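Local coordinates for putative diflavin flavoprotein A 3 (Synechocystis sp., PDB 6H0C) that probably passes electrons from NADH to oxygen, reducing it to water, this piece being its flavodiiron core of metallo-beta-lactamase-like and flavodoxin-like parts, at residues V16-W22 against C179-V183. Residues are numbered along the deposited sequence; the frame is centred on the assembly and turned at random.
Sequences VFRSRTW and CGDQV
Cys179 SG, anti to its own backbone N (chi1 -175°), is carried out over one face of the Trp22 indole, 3.5 Å from the centroid of the five-membered ring and only 9° off its normal, a sulfur-aromatic contact. In the metallo-beta-lactamase-like domain this joins strand 14-21 and the Trp22 that follows it to the loop between strand 167-171 and helix 189-202. The indole CH2 lies over one face of the Arg20 guanidinium near the rim; at its edge, near the plane, are Gly180 O, Asp181 OD1 and a water. Val183 CA is over one face of the Arg18 guanidinium, Gly180 O near its plane at the edge. Arg20 NH1 has two acceptors here: Asp181 OD1 at 3.1 Å, a salt bridge whose N-H...O hydrogen bond is nearly straight (173°) and uses the anti lone pair of OD1, and Gly180 O at 3.0 Å, which it meets from above the carbonyl plane. Asp4 pairs with Arg20 NH2 from the adjacent strand 4-11, while Gln6 there accepts from Arg18 NH1 and donates to Asp181 O, tying strand and loop together. Farther along, Val16 CG1 and Val183 CG1 meet tip to tip at 4.0 Å. One water bridges the Arg20-Asp181 pair: it accepts from Arg20 NH2, and its oxygen lies 2.7 Å from Asp181 OD1, to which it donates.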
ATOM      1  N   VAL A  16      -7.167 -15.022  14.450  1.00 26.32           N
ATOM      2  CA  VAL A  16      -6.179 -14.569  13.466  1.00 25.92           C
ATOM      3  C   VAL A  16      -5.377 -15.743  12.888  1.00 26.53           C
ATOM      4  O   VAL A  16      -5.034 -16.705  13.586  1.00 28.08           O
ATOM      5  CB  VAL A  16      -5.197 -13.536  14.053  1.00 21.50           C
ATOM      6  CG1 VAL A  16      -4.300 -14.181  15.096  1.00 21.52           C
ATOM      7  CG2 VAL A  16      -4.353 -12.940  12.942  1.00 22.30           C
ATOM      8  N   PHE A  17      -5.120 -15.668  11.592  1.00 22.46           N
ATOM      9  CA  PHE A  17      -4.242 -16.610  10.909  1.00 25.43           C
ATOM     10  C   PHE A  17      -3.053 -15.816  10.402  1.00 25.60           C
ATOM     11  O   PHE A  17      -3.183 -15.087   9.417  1.00 26.86           O
ATOM     12  CB  PHE A  17      -4.955 -17.301   9.730  1.00 28.99           C
ATOM     13  CG  PHE A  17      -6.069 -18.227  10.133  1.00 28.66           C
ATOM     14  CD1 PHE A  17      -5.907 -19.600  10.041  1.00 29.86           C
ATOM     15  CD2 PHE A  17      -7.280 -17.731  10.591  1.00 27.59           C
ATOM     16  CE1 PHE A  17      -6.933 -20.472  10.412  1.00 30.63           C
ATOM     17  CE2 PHE A  17      -8.309 -18.592  10.964  1.00 28.17           C
ATOM     18  CZ  PHE A  17      -8.130 -19.969  10.872  1.00 26.78           C
ATOM     19  N   ARG A  18      -1.907 -15.918  11.068  1.00 25.70           N
ATOM     20  CA  ARG A  18      -0.736 -15.170  10.617  1.00 26.33           C
ATOM     21  C   ARG A  18       0.143 -16.047   9.731  1.00 27.87           C
ATOM     22  O   ARG A  18       0.806 -16.962  10.219  1.00 30.00           O
ATOM     23  CB  ARG A  18       0.076 -14.628  11.806  1.00 22.80           C
ATOM     24  CG  ARG A  18      -0.754 -13.834  12.816  1.00 27.22           C
ATOM     25  CD  ARG A  18       0.085 -12.815  13.568  1.00 30.20           C
ATOM     26  NE  ARG A  18       1.256 -13.424  14.191  1.00 28.75           N
ATOM     27  CZ  ARG A  18       2.403 -12.786  14.410  1.00 30.55           C
ATOM     28  NH1 ARG A  18       3.422 -13.426  14.976  1.00 28.09           N
ATOM     29  NH2 ARG A  18       2.534 -11.506  14.060  1.00 26.17           N
ATOM     30  N   SER A  19       0.130 -15.780   8.428  1.00 23.09           N
ATOM     31  CA  SER A  19       1.078 -16.421   7.519  1.00 27.35           C
ATOM     32  C   SER A  19       2.443 -15.781   7.729  1.00 32.19           C
ATOM     33  O   SER A  19       2.627 -14.588   7.462  1.00 31.08           O
ATOM     34  CB  SER A  19       0.632 -16.286   6.067  1.00 24.70           C
ATOM     35  OG  SER A  19      -0.619 -16.925   5.873  1.00 25.22           O
ATOM     36  N   ARG A  20       3.397 -16.566   8.220  1.00 28.45           N
ATOM     37  CA  ARG A  20       4.664 -15.996   8.651  1.00 24.90           C
ATOM     38  C   ARG A  20       5.811 -16.398   7.739  1.00 32.47           C
ATOM     39  O   ARG A  20       5.895 -17.547   7.306  1.00 31.14           O
ATOM     40  CB  ARG A  20       4.964 -16.416  10.096  1.00 27.50           C
ATOM     41  CG  ARG A  20       3.833 -16.126  11.082  1.00 25.73           C
ATOM     42  CD  ARG A  20       4.268 -16.361  12.527  1.00 26.33           C
ATOM     43  NE  ARG A  20       4.712 -17.735  12.738  1.00 30.72           N
ATOM     44  CZ  ARG A  20       5.496 -18.121  13.739  1.00 34.60           C
ATOM     45  NH1 ARG A  20       5.929 -17.229  14.624  1.00 32.41           N
ATOM     46  NH2 ARG A  20       5.851 -19.398  13.852  1.00 32.66           N
ATOM     47  N   THR A  21       6.682 -15.434   7.441  1.00 32.27           N
ATOM     48  CA  THR A  21       7.945 -15.718   6.762  1.00 34.45           C
ATOM     49  C   THR A  21       9.086 -15.035   7.518  1.00 35.16           C
ATOM     50  O   THR A  21       8.997 -13.856   7.865  1.00 30.12           O
ATOM     51  CB  THR A  21       7.931 -15.265   5.271  1.00 33.31           C
ATOM     52  OG1 THR A  21       9.165 -15.634   4.649  1.00 40.83           O
ATOM     53  CG2 THR A  21       7.738 -13.756   5.131  1.00 26.92           C
ATOM     54  N   TRP A  22      10.147 -15.782   7.805  1.00 34.75           N
ATOM     55  CA  TRP A  22      11.280 -15.212   8.525  1.00 37.72           C
ATOM     56  C   TRP A  22      12.245 -14.555   7.540  1.00 41.41           C
ATOM     57  O   TRP A  22      13.013 -13.669   7.904  1.00 46.07           O
ATOM     58  CB  TRP A  22      11.988 -16.280   9.367  1.00 40.39           C
ATOM     59  CG  TRP A  22      11.312 -16.519  10.698  1.00 50.04           C
ATOM     60  CD1 TRP A  22      11.544 -15.853  11.880  1.00 50.90           C
ATOM     61  CD2 TRP A  22      10.283 -17.473  10.975  1.00 49.89           C
ATOM     62  NE1 TRP A  22      10.723 -16.346  12.872  1.00 47.48           N
ATOM     63  CE2 TRP A  22       9.940 -17.339  12.341  1.00 49.27           C
ATOM     64  CE3 TRP A  22       9.612 -18.423  10.198  1.00 57.71           C
ATOM     65  CZ2 TRP A  22       8.962 -18.123  12.942  1.00 61.71           C
ATOM     66  CZ3 TRP A  22       8.640 -19.207  10.798  1.00 65.25           C
ATOM     67  CH2 TRP A  22       8.326 -19.054  12.158  1.00 70.43           C
ATOM     68  N   CYS A 179       8.655 -10.613  11.729  1.00 29.16           N
ATOM     69  CA  CYS A 179       8.185 -11.944  12.052  1.00 29.44           C
ATOM     70  C   CYS A 179       8.676 -12.331  13.439  1.00 34.42           C
ATOM     71  O   CYS A 179       9.872 -12.307  13.720  1.00 39.53           O
ATOM     72  CB  CYS A 179       8.668 -12.949  11.009  1.00 32.72           C
ATOM     73  SG  CYS A 179       8.009 -14.603  11.246  1.00 34.25           S
ATOM     74  N   GLY A 180       7.742 -12.664  14.314  1.00 31.94           N
ATOM     75  CA  GLY A 180       8.083 -13.081  15.654  1.00 31.98           C
ATOM     76  C   GLY A 180       7.041 -14.063  16.136  1.00 36.57           C
ATOM     77  O   GLY A 180       6.053 -14.307  15.442  1.00 34.61           O
ATOM     78  N   ASP A 181       7.260 -14.624  17.322  1.00 38.18           N
ATOM     79  CA  ASP A 181       6.334 -15.596  17.893  1.00 31.77           C
ATOM     80  C   ASP A 181       5.171 -14.914  18.585  1.00 30.57           C
ATOM     81  O   ASP A 181       4.095 -15.494  18.701  1.00 34.88           O
ATOM     82  CB  ASP A 181       7.053 -16.515  18.878  1.00 38.94           C
ATOM     83  CG  ASP A 181       7.954 -17.517  18.187  1.00 49.19           C
ATOM     84  OD1 ASP A 181       7.617 -17.956  17.059  1.00 43.98           O
ATOM     85  OD2 ASP A 181       9.002 -17.863  18.779  1.00 57.52           O
ATOM     86  N   GLN A 182       5.385 -13.681  19.034  1.00 33.18           N
ATOM     87  CA  GLN A 182       4.337 -12.930  19.725  1.00 31.42           C
ATOM     88  C   GLN A 182       3.214 -12.516  18.780  1.00 30.45           C
ATOM     89  O   GLN A 182       3.446 -11.811  17.796  1.00 27.33           O
ATOM     90  CB  GLN A 182       4.922 -11.694  20.409  1.00 29.70           C
ATOM     91  CG  GLN A 182       5.858 -12.037  21.534  1.00 46.26           C
ATOM     92  CD  GLN A 182       5.347 -13.221  22.336  1.00 71.10           C
ATOM     93  OE1 GLN A 182       4.227 -13.194  22.862  1.00 81.76           O
ATOM     94  NE2 GLN A 182       6.153 -14.281  22.413  1.00 72.02           N
ATOM     95  N   VAL A 183       1.998 -12.962  19.080  1.00 28.47           N
ATOM     96  CA  VAL A 183       0.837 -12.579  18.287  1.00 28.55           C
ATOM     97  C   VAL A 183       0.419 -11.148  18.623  1.00 29.44           C
ATOM     98  O   VAL A 183      -0.086 -10.416  17.772  1.00 28.96           O
ATOM     99  CB  VAL A 183      -0.344 -13.542  18.519  1.00 29.95           C
ATOM    100  CG1 VAL A 183      -1.620 -13.016  17.843  1.00 26.35           C
ATOM    101  CG2 VAL A 183       0.018 -14.935  18.019  1.00 30.88           C
TER
HETATM  102  O   HOH W   1       5.092 -10.794  14.154  1.00 33.02           O
HETATM  103  O   HOH W   2       7.967 -20.407  16.025  1.00 50.60           O